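Side-chain contacts in Ketoacyl_synth_N domain-containing protein (PDB 6SMO), which belongs to the beta-ketoacyl synthase family and probably takes part in acyl-chain condensation alongside a partner ketosynthase chain: residues C[24-27]-C[28-31]; C[140-143]-C[144-148]; C[229-232]-C[233-236]; C[262-265]-C[266-269]; C[311-314]-C[315-318]. All coordinates share one frame; numbering follows the deposited sequence.

Contact 5 is the buried one: its centre lies about 7 Å from the centre of the chain, and it relies on polar side chains, a serine hydroxyl and an asparagine oxygen, to fix a backbone without regular structure. Contact 1 is a surface contact within helix 20-31, a lysine stem alongside an isoleucine and two lysines crossing. Contacts 2, 3 and 4 are partly buried. In contact 2 a helix ends against the partner chain, in contact 3 a glutamate caps a short helix straight after a strand, and in contact 4 a loosely bonded turn lies against strands and helix 286-296. Contacts 2 and 4 sit on opposite sides of the chain's centre.

Contact 1 (C[24-27]-C[28-31]); sequences KSKV and IQKL
Lys24 runs beside Ile28, the two chains pointing the same way, with CG of Lys24 4.0 Å from CD1 of Ile28. A chi1 of -165° starts the lysine stem on the side of its carbonyl carbon, and the chain bends only further out, at chi3 and chi4. Its amino group has a cation-pi partner in Phe328 and a weak hydrogen bond to the carbonyl of Ser332. Lys24 O accepts a weak bond from Ile28 N at 3.3 Å.

Ser25 turns its hydroxyl back along the chain, to the carbonyls of Ala22 and Thr21, and joins the second segment through its own carbonyl, where Gln29 N makes a weak bond to Ser25 O at 3.4 Å. These are rungs of the i to i+4 ladder of helix 20-31, an amphipathic surface helix lying against helix 319-329.

Lys26 kinks at chi2 (77°), whereas Lys30 is extended beyond CG; the stems pass at an angle, with CE of Lys26 4.1 Å from CE of Lys30. Both amino groups are presumably charged; the NZ atoms of Lys26 and Lys30 are 5.7 Å apart, and that of Lys30 has a long, weak ion pair with Asp16. The backbone bond from Lys30 N to Lys26 O is firmer, at 3.0 Å.

Val27 O takes Leu31 N at 2.8 Å. The isopropyl group of Val27 packs on Leu324 and Leu310, while Leu31 reaches Tyr309.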
loop_
_atom_site.group_PDB
_atom_site.type_symbol
_atom_site.label_atom_id
_atom_site.label_comp_id
_atom_site.label_asym_id
_atom_site.label_seq_id
_atom_site.Cartn_x
_atom_site.Cartn_y
_atom_site.Cartn_z
ATOM N N LYS C 24 2.443 -14.644 -26.161
ATOM C CA LYS C 24 1.645 -14.110 -27.301
ATOM C C LYS C 24 1.460 -15.198 -28.367
ATOM O O LYS C 24 0.346 -15.293 -28.917
ATOM C CB LYS C 24 2.307 -12.865 -27.902
ATOM C CG LYS C 24 1.410 -12.050 -28.824
ATOM C CD LYS C 24 1.995 -10.712 -29.224
ATOM C CE LYS C 24 3.009 -10.812 -30.345
ATOM N NZ LYS C 24 2.353 -10.944 -31.668
ATOM N N SER C 25 2.507 -15.983 -28.645
ATOM C CA SER C 25 2.506 -17.081 -29.650
ATOM C C SER C 25 1.562 -18.209 -29.211
ATOM O O SER C 25 0.957 -18.844 -30.097
ATOM C CB SER C 25 3.901 -17.600 -29.897
ATOM O OG SER C 25 4.477 -18.101 -28.700
ATOM N N LYS C 26 1.441 -18.446 -27.899
ATOM C CA LYS C 26 0.621 -19.544 -27.316
ATOM C C LYS C 26 -0.866 -19.173 -27.376
ATOM O O LYS C 26 -1.663 -20.029 -27.807
ATOM C CB LYS C 26 1.048 -19.838 -25.875
ATOM C CG LYS C 26 0.556 -21.167 -25.314
ATOM C CD LYS C 26 1.330 -22.366 -25.821
ATOM C CE LYS C 26 0.833 -23.677 -25.247
ATOM N NZ LYS C 26 1.637 -24.825 -25.727
ATOM N N VAL C 27 -1.225 -17.956 -26.952
ATOM C CA VAL C 27 -2.642 -17.488 -26.849
ATOM C C VAL C 27 -3.258 -17.394 -28.251
ATOM O O VAL C 27 -4.454 -17.722 -28.379
ATOM C CB VAL C 27 -2.775 -16.156 -26.078
ATOM C CG1 VAL C 27 -2.364 -16.309 -24.621
ATOM C CG2 VAL C 27 -2.012 -15.013 -26.732
ATOM N N ILE C 28 -2.483 -16.970 -29.257
ATOM C CA ILE C 28 -2.925 -16.894 -30.684
ATOM C C ILE C 28 -3.222 -18.315 -31.181
ATOM O O ILE C 28 -4.248 -18.493 -31.868
ATOM C CB ILE C 28 -1.882 -16.173 -31.567
ATOM C CG1 ILE C 28 -1.788 -14.684 -31.221
ATOM C CG2 ILE C 28 -2.179 -16.382 -33.046
ATOM C CD1 ILE C 28 -0.561 -13.993 -31.773
ATOM N N GLN C 29 -2.360 -19.280 -30.841
ATOM C CA GLN C 29 -2.502 -20.715 -31.219
ATOM C C GLN C 29 -3.790 -21.280 -30.606
ATOM O O GLN C 29 -4.495 -22.033 -31.309
ATOM C CB GLN C 29 -1.283 -21.522 -30.765
ATOM C CG GLN C 29 -1.214 -22.916 -31.373
ATOM C CD GLN C 29 0.004 -23.685 -30.922
ATOM O OE1 GLN C 29 0.419 -23.610 -29.767
ATOM N NE2 GLN C 29 0.584 -24.444 -31.837
ATOM N N LYS C 30 -4.079 -20.931 -29.347
ATOM C CA LYS C 30 -5.270 -21.411 -28.592
ATOM C C LYS C 30 -6.524 -20.648 -29.045
ATOM O O LYS C 30 -7.623 -21.227 -28.943
ATOM C CB LYS C 30 -5.043 -21.276 -27.082
ATOM C CG LYS C 30 -4.048 -22.269 -26.496
ATOM C CD LYS C 30 -4.046 -22.320 -24.984
ATOM C CE LYS C 30 -3.186 -23.441 -24.438
ATOM N NZ LYS C 30 -3.175 -23.456 -22.956
ATOM N N LEU C 31 -6.369 -19.406 -29.521
ATOM C CA LEU C 31 -7.486 -18.575 -30.051
ATOM C C LEU C 31 -7.984 -19.178 -31.372
ATOM O O LEU C 31 -9.215 -19.238 -31.560
ATOM C CB LEU C 31 -7.015 -17.129 -30.243
ATOM C CG LEU C 31 -8.125 -16.103 -30.477
ATOM C CD1 LEU C 31 -8.877 -15.813 -29.186
ATOM C CD2 LEU C 31 -7.566 -14.815 -31.063
#

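Contact 2 (C[140-143]-C[144-148]); sequences GQLS and LLYGF
Ser143 and Leu144 meet at one carbonyl, that of Gly140. The hydroxyl of Ser143 folds back to it, giving a hydrogen bond of 2.6 Å between Ser143 OG and Gly140 O, and Leu144 N donates to the same Gly140 O from 3.2 Å. Both arrive from the same face of the carbonyl plane, the amide more nearly in line with the C=O bond (149°) and the hydroxyl well off to the side (113°). Two donors therefore grip this oxygen within the helix, and Ser143 OG also has a weak bond to Gln139 O. With chi1 at 66°, OG of Ser143 lies between its own N and carbonyl carbon, which lets it turn back over the preceding turn.

Leu144 sends CD1 obliquely past the amide of Gln141, 3.8 Å from Gln141 OE1. On another side of the helix Leu142 and Tyr146 lie side by side, and Leu142 CD2 touches the ring at Tyr146 CE2, 4.1 Å away. The carbonyl oxygen of Leu142 lies at the edge of this ring, near its plane, and also accepts a hydrogen bond from Tyr146 N at 3.1 Å. Gly147 then leaves the helix with positive phi, its N bonding weakly to Ser143 O.

Helix 137-146 is packed through Leu142 and Tyr146 against helix 68-84, where Tyr146 OH bonds to Glu78. Leu142, Ser143 and Phe148 rest on Ile98 of strand 96-101, and Tyr296 of the neighbouring PKS_KS chain packs on Leu144.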
loop_
_atom_site.group_PDB
_atom_site.type_symbol
_atom_site.label_atom_id
_atom_site.label_comp_id
_atom_site.label_asym_id
_atom_site.label_seq_id
_atom_site.Cartn_x
_atom_site.Cartn_y
_atom_site.Cartn_z
ATOM N N GLY C 140 8.879 -1.077 -3.034
ATOM C CA GLY C 140 10.062 -0.762 -2.231
ATOM C C GLY C 140 11.269 -1.538 -2.681
ATOM O O GLY C 140 12.338 -0.977 -2.695
ATOM N N GLN C 141 11.076 -2.813 -2.996
ATOM C CA GLN C 141 12.174 -3.690 -3.445
ATOM C C GLN C 141 12.718 -3.183 -4.776
ATOM O O GLN C 141 13.896 -3.341 -4.991
ATOM C CB GLN C 141 11.725 -5.149 -3.485
ATOM C CG GLN C 141 11.585 -5.794 -2.118
ATOM C CD GLN C 141 12.769 -5.625 -1.201
ATOM O OE1 GLN C 141 13.845 -5.208 -1.598
ATOM N NE2 GLN C 141 12.574 -5.954 0.056
ATOM N N LEU C 142 11.846 -2.718 -5.666
ATOM C CA LEU C 142 12.239 -2.175 -6.991
ATOM C C LEU C 142 13.014 -0.874 -6.829
ATOM O O LEU C 142 13.905 -0.622 -7.598
ATOM C CB LEU C 142 10.980 -1.886 -7.807
ATOM C CG LEU C 142 10.223 -3.079 -8.366
ATOM C CD1 LEU C 142 8.958 -2.619 -9.042
ATOM C CD2 LEU C 142 11.070 -3.898 -9.316
ATOM N N SER C 143 12.585 -0.048 -5.896
ATOM C CA SER C 143 13.126 1.312 -5.630
ATOM C C SER C 143 14.547 1.223 -5.053
ATOM O O SER C 143 15.314 2.180 -5.261
ATOM C CB SER C 143 12.210 2.106 -4.731
ATOM O OG SER C 143 12.149 1.542 -3.430
ATOM N N LEU C 144 14.888 0.129 -4.360
ATOM C CA LEU C 144 16.252 -0.109 -3.810
ATOM C C LEU C 144 17.199 -0.529 -4.942
ATOM O O LEU C 144 18.338 -0.022 -4.967
ATOM C CB LEU C 144 16.200 -1.184 -2.717
ATOM C CG LEU C 144 15.457 -0.815 -1.433
ATOM C CD1 LEU C 144 15.526 -1.956 -0.429
ATOM C CD2 LEU C 144 16.002 0.464 -0.811
ATOM N N LEU C 145 16.748 -1.418 -5.834
ATOM C CA LEU C 145 17.573 -2.012 -6.924
ATOM C C LEU C 145 17.902 -0.948 -7.981
ATOM O O LEU C 145 19.091 -0.836 -8.345
ATOM C CB LEU C 145 16.826 -3.195 -7.550
ATOM C CG LEU C 145 16.776 -4.469 -6.706
ATOM C CD1 LEU C 145 15.708 -5.421 -7.225
ATOM C CD2 LEU C 145 18.132 -5.159 -6.675
ATOM N N TYR C 146 16.892 -0.208 -8.454
ATOM C CA TYR C 146 16.994 0.757 -9.585
ATOM C C TYR C 146 17.206 2.189 -9.074
ATOM O O TYR C 146 17.779 3.002 -9.829
ATOM C CB TYR C 146 15.752 0.666 -10.476
ATOM C CG TYR C 146 15.576 -0.665 -11.162
ATOM C CD1 TYR C 146 16.388 -1.035 -12.222
ATOM C CD2 TYR C 146 14.599 -1.560 -10.752
ATOM C CE1 TYR C 146 16.236 -2.257 -12.858
ATOM C CE2 TYR C 146 14.433 -2.785 -11.377
ATOM C CZ TYR C 146 15.255 -3.136 -12.434
ATOM O OH TYR C 146 15.097 -4.341 -13.055
ATOM N N GLY C 147 16.749 2.499 -7.856
ATOM C CA GLY C 147 16.949 3.810 -7.205
ATOM C C GLY C 147 15.873 4.819 -7.576
ATOM O O GLY C 147 16.092 6.021 -7.325
ATOM N N PHE C 148 14.747 4.359 -8.136
ATOM C CA PHE C 148 13.613 5.210 -8.590
ATOM C C PHE C 148 12.952 5.861 -7.367
ATOM O O PHE C 148 12.599 5.131 -6.417
ATOM C CB PHE C 148 12.611 4.390 -9.411
ATOM C CG PHE C 148 13.162 3.753 -10.665
ATOM C CD1 PHE C 148 14.147 4.376 -11.418
ATOM C CD2 PHE C 148 12.670 2.534 -11.108
ATOM C CE1 PHE C 148 14.640 3.785 -12.572
ATOM C CE2 PHE C 148 13.162 1.947 -12.263
ATOM C CZ PHE C 148 14.145 2.573 -12.995
#

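Contact 3 (C[229-232]-C[233-236]); sequences ERQH and ALER
Glu229 N-caps helix 230-235, the short helix that follows directly on strand 218-229, and its carbonyl takes the first bond across to Ala233, with Ala233 N 3.0 Å from Glu229 O. The carboxylate grips the opening turn with both oxygens: Gln231 N donates to Glu229 OE1 at 3.1 Å, and His232 N reaches Glu229 OE2 at 3.3 Å. Both amides come from above the carboxylate plane, so the carboxylate turns a face toward these first-turn N-H groups, where its negative charge would suit the helix dipole.

One turn on, Leu234 N bonds to Arg230 O at 3.0 Å, and Glu235 N to Gln231 O at 2.9 Å. Ala233 lies on the buried side, against Val6 and Thr8 of strand 5-13. His232 has its imidazole ND1 bonded to Glu228, the same glutamate that forms a salt bridge with Arg236, so Glu228 ties the first turn to the helix end.

Arg230 is extended from CG to NE, and its chi1 of -172° carries the guanidinium out past Leu234. Its flat group has one face covered by the leucine methyl, Leu234 CD1 standing 3.6 Å from Arg230 NH2.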
loop_
_atom_site.group_PDB
_atom_site.type_symbol
_atom_site.label_atom_id
_atom_site.label_comp_id
_atom_site.label_asym_id
_atom_site.label_seq_id
_atom_site.Cartn_x
_atom_site.Cartn_y
_atom_site.Cartn_z
ATOM N N GLU C 229 6.396 9.617 -20.936
ATOM C CA GLU C 229 5.897 10.830 -21.639
ATOM C C GLU C 229 6.348 10.777 -23.104
ATOM O O GLU C 229 7.486 10.330 -23.357
ATOM C CB GLU C 229 6.400 12.081 -20.914
ATOM C CG GLU C 229 5.672 13.356 -21.301
ATOM C CD GLU C 229 6.356 14.185 -22.375
ATOM O OE1 GLU C 229 5.672 14.574 -23.345
ATOM O OE2 GLU C 229 7.568 14.446 -22.235
ATOM N N ARG C 230 5.480 11.212 -24.024
ATOM C CA ARG C 230 5.633 11.029 -25.494
ATOM C C ARG C 230 6.888 11.761 -25.988
ATOM O O ARG C 230 7.653 11.150 -26.760
ATOM C CB ARG C 230 4.386 11.527 -26.231
ATOM C CG ARG C 230 4.371 11.203 -27.719
ATOM C CD ARG C 230 3.017 11.460 -28.351
ATOM N NE ARG C 230 3.042 11.288 -29.797
ATOM C CZ ARG C 230 3.484 12.191 -30.673
ATOM N NH1 ARG C 230 3.454 11.919 -31.966
ATOM N NH2 ARG C 230 3.955 13.358 -30.262
ATOM N N GLN C 231 7.081 13.016 -25.572
ATOM C CA GLN C 231 8.227 13.869 -25.995
ATOM C C GLN C 231 9.535 13.269 -25.461
ATOM O O GLN C 231 10.535 13.311 -26.201
ATOM C CB GLN C 231 8.036 15.315 -25.528
ATOM C CG GLN C 231 6.838 16.012 -26.163
ATOM C CD GLN C 231 6.951 16.124 -27.665
ATOM O OE1 GLN C 231 6.073 15.687 -28.405
ATOM N NE2 GLN C 231 8.044 16.707 -28.128
ATOM N N HIS C 232 9.522 12.724 -24.239
ATOM C CA HIS C 232 10.682 12.046 -23.597
ATOM C C HIS C 232 11.071 10.798 -24.402
ATOM O O HIS C 232 12.283 10.524 -24.508
ATOM C CB HIS C 232 10.375 11.698 -22.133
ATOM C CG HIS C 232 11.530 11.103 -21.400
ATOM N ND1 HIS C 232 11.795 9.746 -21.414
ATOM C CD2 HIS C 232 12.491 11.669 -20.637
ATOM C CE1 HIS C 232 12.868 9.502 -20.687
ATOM N NE2 HIS C 232 13.314 10.666 -20.199
ATOM N N ALA C 233 10.081 10.072 -24.934
ATOM C CA ALA C 233 10.266 8.841 -25.741
ATOM C C ALA C 233 10.862 9.198 -27.109
ATOM O O ALA C 233 11.803 8.502 -27.540
ATOM C CB ALA C 233 8.953 8.110 -25.883
ATOM N N LEU C 234 10.328 10.238 -27.760
ATOM C CA LEU C 234 10.801 10.748 -29.079
ATOM C C LEU C 234 12.220 11.318 -28.940
ATOM O O LEU C 234 12.993 11.198 -29.912
ATOM C CB LEU C 234 9.827 11.813 -29.593
ATOM C CG LEU C 234 8.460 11.297 -30.043
ATOM C CD1 LEU C 234 7.462 12.438 -30.166
ATOM C CD2 LEU C 234 8.567 10.541 -31.358
ATOM N N GLU C 235 12.541 11.906 -27.781
ATOM C CA GLU C 235 13.858 12.529 -27.472
ATOM C C GLU C 235 14.972 11.488 -27.648
ATOM O O GLU C 235 15.924 11.772 -28.402
ATOM C CB GLU C 235 13.857 13.101 -26.050
ATOM C CG GLU C 235 15.008 14.051 -25.757
ATOM C CD GLU C 235 16.351 13.395 -25.483
ATOM O OE1 GLU C 235 17.371 13.908 -25.986
ATOM O OE2 GLU C 235 16.377 12.379 -24.760
ATOM N N ARG C 236 14.844 10.331 -26.988
ATOM C CA ARG C 236 15.886 9.266 -26.930
ATOM C C ARG C 236 15.767 8.320 -28.136
ATOM O O ARG C 236 16.619 7.415 -28.246
ATOM C CB ARG C 236 15.794 8.494 -25.607
ATOM C CG ARG C 236 14.593 7.567 -25.480
ATOM C CD ARG C 236 14.416 7.083 -24.051
ATOM N NE ARG C 236 13.329 6.122 -23.900
ATOM C CZ ARG C 236 13.411 4.818 -24.160
ATOM N NH1 ARG C 236 14.537 4.286 -24.609
ATOM N NH2 ARG C 236 12.354 4.045 -23.978
#

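Contact 4 (C[262-265]-C[266-269]); sequences LEYT and AELF
Ala266 has its methyl over the carbonyl of Glu263, Ala266 CB lying 3.4 Å from Glu263 O. Its amide is shared between two long, weak bonds, to Leu262 O at 3.4 Å and to Glu263 O. The methyl also touches Phe294 of helix 286-296.

Glu267 is extended beyond CG and runs beside Tyr264, both pointing the same way. The carboxylate and ring planes stand 60° apart, and Glu267 OE2 approaches Tyr264 CD1 obliquely to 4.0 Å. Lys297 is a distant, weak ionic partner for the glutamate, and the tyrosine ring stacks on Tyr250. Glu267 N bonds weakly to Glu263 O at 3.3 Å. Such lengths mark a loosely bonded turn, part of the layer that covers strands 351-356, 362-369 and 275-278 in the mixed sheet of this thiolase-like fold.

Leu268 closes over the carbonyl of Thr265: its N is weakly bonded to Thr265 O at 3.4 Å. From there the isobutyl group goes on to Ile353, Ala365 and Ser367. Thr265 OG1 meanwhile bonds to Gln355.

Phe269 brings its ring to the same Thr265 oxygen, Phe269 CD1 lying obliquely 3.8 Å from Thr265 O. The ring meets Phe294 edge-to-face and packs on Ala275, Phe277 and Ile353.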
loop_
_atom_site.group_PDB
_atom_site.type_symbol
_atom_site.label_atom_id
_atom_site.label_comp_id
_atom_site.label_asym_id
_atom_site.label_seq_id
_atom_site.Cartn_x
_atom_site.Cartn_y
_atom_site.Cartn_z
ATOM N N LEU C 262 -21.255 0.875 -18.119
ATOM C CA LEU C 262 -20.647 0.239 -19.322
ATOM C C LEU C 262 -20.603 1.235 -20.491
ATOM O O LEU C 262 -19.751 1.044 -21.382
ATOM C CB LEU C 262 -21.447 -1.013 -19.701
ATOM C CG LEU C 262 -21.291 -2.208 -18.762
ATOM C CD1 LEU C 262 -22.378 -3.241 -19.014
ATOM C CD2 LEU C 262 -19.916 -2.843 -18.905
ATOM N N GLU C 263 -21.481 2.246 -20.494
ATOM C CA GLU C 263 -21.554 3.291 -21.552
ATOM C C GLU C 263 -20.309 4.188 -21.505
ATOM O O GLU C 263 -19.990 4.793 -22.546
ATOM C CB GLU C 263 -22.828 4.127 -21.408
ATOM C CG GLU C 263 -24.094 3.365 -21.756
ATOM C CD GLU C 263 -25.339 4.222 -21.903
ATOM O OE1 GLU C 263 -25.292 5.409 -21.519
ATOM O OE2 GLU C 263 -26.355 3.699 -22.405
ATOM N N TYR C 264 -19.640 4.283 -20.350
ATOM C CA TYR C 264 -18.374 5.045 -20.172
ATOM C C TYR C 264 -17.218 4.297 -20.850
ATOM O O TYR C 264 -16.263 4.965 -21.295
ATOM C CB TYR C 264 -18.090 5.311 -18.691
ATOM C CG TYR C 264 -18.940 6.397 -18.082
ATOM C CD1 TYR C 264 -18.560 7.728 -18.157
ATOM C CD2 TYR C 264 -20.130 6.100 -17.437
ATOM C CE1 TYR C 264 -19.335 8.735 -17.603
ATOM C CE2 TYR C 264 -20.917 7.093 -16.878
ATOM C CZ TYR C 264 -20.519 8.416 -16.961
ATOM O OH TYR C 264 -21.289 9.402 -16.414
ATOM N N THR C 265 -17.296 2.964 -20.925
ATOM C CA THR C 265 -16.329 2.102 -21.659
ATOM C C THR C 265 -16.513 2.309 -23.169
ATOM O O THR C 265 -15.505 2.236 -23.896
ATOM C CB THR C 265 -16.478 0.621 -21.284
ATOM O OG1 THR C 265 -16.571 0.516 -19.862
ATOM C CG2 THR C 265 -15.326 -0.227 -21.777
ATOM N N ALA C 266 -17.752 2.551 -23.613
ATOM C CA ALA C 266 -18.122 2.780 -25.031
ATOM C C ALA C 266 -17.576 4.131 -25.514
ATOM O O ALA C 266 -17.340 4.263 -26.730
ATOM C CB ALA C 266 -19.622 2.700 -25.196
ATOM N N GLU C 267 -17.387 5.091 -24.601
ATOM C CA GLU C 267 -16.852 6.449 -24.904
ATOM C C GLU C 267 -15.373 6.360 -25.309
ATOM O O GLU C 267 -14.928 7.246 -26.067
ATOM C CB GLU C 267 -17.031 7.390 -23.708
ATOM C CG GLU C 267 -18.368 8.110 -23.698
ATOM C CD GLU C 267 -18.656 8.916 -22.442
ATOM O OE1 GLU C 267 -19.845 9.184 -22.175
ATOM O OE2 GLU C 267 -17.693 9.277 -21.733
ATOM N N LEU C 268 -14.645 5.344 -24.828
ATOM C CA LEU C 268 -13.196 5.138 -25.117
ATOM C C LEU C 268 -12.977 4.913 -26.620
ATOM O O LEU C 268 -11.895 5.289 -27.112
ATOM C CB LEU C 268 -12.662 3.942 -24.317
ATOM C CG LEU C 268 -12.413 4.174 -22.826
ATOM C CD1 LEU C 268 -11.950 2.889 -22.155
ATOM C CD2 LEU C 268 -11.391 5.280 -22.600
ATOM N N PHE C 269 -13.953 4.314 -27.312
ATOM C CA PHE C 269 -13.863 3.904 -28.741
ATOM C C PHE C 269 -13.723 5.129 -29.654
ATOM O O PHE C 269 -13.017 5.016 -30.675
ATOM C CB PHE C 269 -15.072 3.052 -29.142
ATOM C CG PHE C 269 -14.969 1.601 -28.746
ATOM C CD1 PHE C 269 -15.456 1.160 -27.526
ATOM C CD2 PHE C 269 -14.374 0.677 -29.592
ATOM C CE1 PHE C 269 -15.355 -0.176 -27.163
ATOM C CE2 PHE C 269 -14.274 -0.657 -29.227
ATOM C CZ PHE C 269 -14.765 -1.081 -28.013
#

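Contact 5 (C[311-314]-C[315-318]); sequences DNQF and SVSG
Ser317 brings its hydroxyl to the backbone N-H of Gln313, with Gln313 N donating to Ser317 OG at 2.8 Å along a fairly straight path (154° at the hydrogen). A chi1 of -70° turns OG back across the turn, where it lies 3.4 Å from Gln313 CB. Gln313 itself is extended beyond CG and passes Val316 at a slant, its amide nitrogen NE2 3.6 Å from the methyl Val316 CG1.

The turn joins helix 307-310 to helix 319-329, and it probably corresponds to the Gly-His-x-x-Gly-Ala-x-Gly turn of ketosynthases, with Asn312 in the place of the histidine. Gly318 ends it at the N-cap of the second helix. Phe314 takes positive phi, and its carbonyl accepts a weak bond from Ser317 N, 3.0 Å from Phe314 O.

With chi1 at -169°, the amide of Asn312 reaches forward: OD1 accepts weakly from Phe314 N at 3.3 Å, while ND2 lies over one face of the Phe314 ring near the rim. That ring meets Phe104 edge-to-face and touches Tyr162 of the neighbouring PKS_KS chain. Ser315 OG turns away from the loop, to Glu187 and the carbonyl of Gly101, and Asp311 forms a salt bridge with Arg47.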
loop_
_atom_site.group_PDB
_atom_site.type_symbol
_atom_site.label_atom_id
_atom_site.label_comp_id
_atom_site.label_asym_id
_atom_site.label_seq_id
_atom_site.Cartn_x
_atom_site.Cartn_y
_atom_site.Cartn_z
ATOM N N ASP C 311 -6.543 -17.511 -17.789
ATOM C CA ASP C 311 -7.107 -17.851 -16.444
ATOM C C ASP C 311 -7.306 -16.607 -15.565
ATOM O O ASP C 311 -6.971 -15.500 -15.977
ATOM C CB ASP C 311 -6.422 -19.022 -15.728
ATOM C CG ASP C 311 -6.035 -20.182 -16.620
ATOM O OD1 ASP C 311 -6.934 -20.800 -17.200
ATOM O OD2 ASP C 311 -4.835 -20.437 -16.732
ATOM N N ASN C 312 -7.788 -16.807 -14.345
ATOM C CA ASN C 312 -7.994 -15.654 -13.440
ATOM C C ASN C 312 -6.682 -15.422 -12.693
ATOM O O ASN C 312 -6.244 -16.329 -11.994
ATOM C CB ASN C 312 -9.161 -15.905 -12.489
ATOM C CG ASN C 312 -9.579 -14.675 -11.721
ATOM O OD1 ASN C 312 -9.195 -13.569 -12.065
ATOM N ND2 ASN C 312 -10.369 -14.857 -10.687
ATOM N N GLN C 313 -6.073 -14.253 -12.877
ATOM C CA GLN C 313 -4.798 -13.929 -12.195
ATOM C C GLN C 313 -5.010 -12.773 -11.218
ATOM O O GLN C 313 -4.006 -12.273 -10.706
ATOM C CB GLN C 313 -3.736 -13.564 -13.228
ATOM C CG GLN C 313 -3.644 -14.547 -14.381
ATOM C CD GLN C 313 -2.557 -14.155 -15.346
ATOM O OE1 GLN C 313 -2.816 -13.723 -16.464
ATOM N NE2 GLN C 313 -1.323 -14.291 -14.907
ATOM N N PHE C 314 -6.266 -12.378 -10.988
ATOM C CA PHE C 314 -6.592 -11.231 -10.099
ATOM C C PHE C 314 -5.962 -9.954 -10.654
ATOM O O PHE C 314 -6.309 -9.578 -11.767
ATOM C CB PHE C 314 -6.335 -11.543 -8.625
ATOM C CG PHE C 314 -7.082 -12.764 -8.167
ATOM C CD1 PHE C 314 -8.389 -12.667 -7.734
ATOM C CD2 PHE C 314 -6.497 -14.014 -8.232
ATOM C CE1 PHE C 314 -9.087 -13.794 -7.345
ATOM C CE2 PHE C 314 -7.193 -15.140 -7.840
ATOM C CZ PHE C 314 -8.485 -15.025 -7.397
ATOM N N SER C 315 -5.063 -9.331 -9.895
ATOM C CA SER C 315 -4.438 -8.045 -10.292
ATOM C C SER C 315 -3.677 -8.159 -11.618
ATOM O O SER C 315 -3.614 -7.165 -12.336
ATOM C CB SER C 315 -3.601 -7.460 -9.192
ATOM O OG SER C 315 -2.458 -8.254 -8.948
ATOM N N VAL C 316 -3.028 -9.289 -11.873
ATOM C CA VAL C 316 -2.290 -9.489 -13.153
ATOM C C VAL C 316 -3.284 -9.488 -14.321
ATOM O O VAL C 316 -2.910 -9.029 -15.406
ATOM C CB VAL C 316 -1.396 -10.742 -13.114
ATOM C CG1 VAL C 316 -0.478 -10.815 -14.318
ATOM C CG2 VAL C 316 -0.581 -10.790 -11.839
ATOM N N SER C 317 -4.472 -10.060 -14.126
ATOM C CA SER C 317 -5.513 -10.067 -15.185
ATOM C C SER C 317 -5.856 -8.625 -15.566
ATOM O O SER C 317 -6.088 -7.808 -14.675
ATOM C CB SER C 317 -6.727 -10.814 -14.750
ATOM O OG SER C 317 -6.450 -12.196 -14.684
ATOM N N GLY C 318 -5.953 -8.357 -16.862
ATOM C CA GLY C 318 -6.179 -6.982 -17.344
ATOM C C GLY C 318 -4.868 -6.283 -17.665
ATOM O O GLY C 318 -4.823 -5.552 -18.674
#